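Local coordinates for putative glutaryl-CoA dehydrogenase (Thermus thermophilus, PDB 2EBA), which is a putative member of the acyl-CoA dehydrogenase family of flavoproteins and binds flavin-adenine dinucleotide, at residues A[49-53]-A[54-58]. Numbering follows the deposited sequence.
Sequences PRFAE and LGFLG
The rings of Phe51 and Phe56 lean on each other at the end of helix 48-54, their planes turned 35° apart. This is an oblique aromatic pair, with ring centroids 5.6 Å apart; the closest atoms are Phe51 CD1 and Phe56 CD2, at 3.5 Å. One face of the Phe56 ring carries Leu54 CB, set toward the rim. The guanidinium of Arg50 has Glu53 CB at its edge, in plane. Arg50 is bent at chi2 (-60°) and chi3 (-73°), which brings NH1 back to Glu53 OE1 at 2.9 Å in a salt bridge whose hydrogen bond is weak. Its NE makes a second salt bridge, to Glu29 of helix 13-29.

The helix ends in a Schellman motif. Gly55 has positive phi. Two bonds define the motif: Phe56 N binds Phe51 O at 2.9 Å, and Gly55 N binds Ala52 O at 2.9 Å. A water accepts from Leu57 N and probably donates to Ala52 O, bridging helix and loop.

Leu57 then folds back on the last turn. Its CD1 lies 3.6 Å from Phe51 CB, and its CD2 lies 3.8 Å from Ala52 CB. Phe51 and Leu57 also meet helix 87-107, while Phe56 touches helices 13-29 and 72-85.

The chemistry is thus divided. Backbone bonds, probably with a water, satisfy carbonyls at the helix end. Buried Phe51, Phe56 and Leu57 pack the turn against helices 13-29, 72-85 and 87-107. The carboxylates of Glu53 and Glu29 balance the charge of Arg50.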
loop_
_atom_site.group_PDB
_atom_site.type_symbol
_atom_site.label_atom_id
_atom_site.label_comp_id
_atom_site.label_asym_id
_atom_site.label_seq_id
_atom_site.Cartn_x
_atom_site.Cartn_y
_atom_site.Cartn_z
ATOM N N PRO A 49 -34.259 5.612 -24.863
ATOM C CA PRO A 49 -35.419 4.800 -25.230
ATOM C C PRO A 49 -35.005 3.330 -25.366
ATOM O O PRO A 49 -35.815 2.430 -25.065
ATOM C CB PRO A 49 -35.892 5.406 -26.575
ATOM C CG PRO A 49 -34.950 6.596 -26.814
ATOM C CD PRO A 49 -34.335 6.936 -25.509
ATOM N N ARG A 50 -33.771 3.059 -25.777
ATOM C CA ARG A 50 -33.314 1.669 -25.917
ATOM C C ARG A 50 -33.253 1.024 -24.511
ATOM O O ARG A 50 -33.652 -0.118 -24.350
ATOM C CB ARG A 50 -31.923 1.576 -26.551
ATOM C CG ARG A 50 -31.924 2.091 -27.980
ATOM C CD ARG A 50 -32.870 1.320 -28.892
ATOM N NE ARG A 50 -32.320 0.008 -29.189
ATOM C CZ ARG A 50 -32.779 -1.134 -28.683
ATOM N NH1 ARG A 50 -33.817 -1.130 -27.832
ATOM N NH2 ARG A 50 -32.194 -2.281 -29.005
ATOM N N PHE A 51 -32.737 1.742 -23.506
ATOM C CA PHE A 51 -32.650 1.190 -22.137
ATOM C C PHE A 51 -34.052 0.901 -21.642
ATOM O O PHE A 51 -34.273 -0.091 -20.962
ATOM C CB PHE A 51 -32.040 2.173 -21.143
ATOM C CG PHE A 51 -30.627 2.553 -21.426
ATOM C CD1 PHE A 51 -29.810 1.794 -22.251
ATOM C CD2 PHE A 51 -30.102 3.690 -20.840
ATOM C CE1 PHE A 51 -28.495 2.190 -22.480
ATOM C CE2 PHE A 51 -28.793 4.073 -21.059
ATOM C CZ PHE A 51 -27.998 3.333 -21.876
ATOM N N ALA A 52 -34.975 1.816 -21.944
ATOM C CA ALA A 52 -36.366 1.672 -21.518
ATOM C C ALA A 52 -36.910 0.380 -22.107
ATOM O O ALA A 52 -37.487 -0.446 -21.408
ATOM C CB ALA A 52 -37.181 2.857 -21.996
ATOM N N GLU A 53 -36.687 0.200 -23.401
ATOM C CA GLU A 53 -37.139 -1.001 -24.091
ATOM C C GLU A 53 -36.542 -2.297 -23.548
ATOM O O GLU A 53 -37.167 -3.358 -23.626
ATOM C CB GLU A 53 -36.827 -0.879 -25.576
ATOM C CG GLU A 53 -37.918 -0.201 -26.345
ATOM C CD GLU A 53 -37.384 0.664 -27.463
ATOM O OE1 GLU A 53 -36.404 0.255 -28.123
ATOM O OE2 GLU A 53 -37.950 1.755 -27.688
ATOM N N LEU A 54 -35.336 -2.219 -23.007
ATOM C CA LEU A 54 -34.700 -3.409 -22.453
ATOM C C LEU A 54 -35.063 -3.608 -21.000
ATOM O O LEU A 54 -34.703 -4.621 -20.400
ATOM C CB LEU A 54 -33.179 -3.342 -22.597
ATOM C CG LEU A 54 -32.694 -3.709 -23.994
ATOM C CD1 LEU A 54 -32.859 -2.551 -24.968
ATOM C CD2 LEU A 54 -31.253 -4.107 -23.891
ATOM N N GLY A 55 -35.786 -2.640 -20.441
ATOM C CA GLY A 55 -36.199 -2.728 -19.051
ATOM C C GLY A 55 -35.130 -2.354 -18.056
ATOM O O GLY A 55 -35.202 -2.752 -16.893
ATOM N N PHE A 56 -34.152 -1.576 -18.511
ATOM C CA PHE A 56 -33.056 -1.105 -17.686
ATOM C C PHE A 56 -33.501 -0.044 -16.730
ATOM O O PHE A 56 -32.772 0.302 -15.801
ATOM C CB PHE A 56 -31.985 -0.451 -18.528
ATOM C CG PHE A 56 -31.129 -1.403 -19.262
ATOM C CD1 PHE A 56 -31.331 -2.774 -19.168
ATOM C CD2 PHE A 56 -30.077 -0.921 -20.043
ATOM C CE1 PHE A 56 -30.505 -3.647 -19.823
ATOM C CE2 PHE A 56 -29.229 -1.800 -20.719
ATOM C CZ PHE A 56 -29.440 -3.160 -20.608
ATOM N N LEU A 57 -34.672 0.520 -16.965
ATOM C CA LEU A 57 -35.089 1.586 -16.105
ATOM C C LEU A 57 -35.979 1.155 -14.968
ATOM O O LEU A 57 -37.187 0.867 -15.164
ATOM C CB LEU A 57 -35.745 2.632 -16.960
ATOM C CG LEU A 57 -34.753 3.642 -17.584
ATOM C CD1 LEU A 57 -33.351 3.041 -17.939
ATOM C CD2 LEU A 57 -35.405 4.178 -18.878
ATOM N N GLY A 58 -35.389 1.171 -13.771
ATOM C CA GLY A 58 -36.097 0.757 -12.581
ATOM C C GLY A 58 -36.453 -0.701 -12.761
ATOM O O GLY A 58 -37.608 -1.081 -12.592
HETATM O O HOH W 1 -37.315 0.204 -18.345
#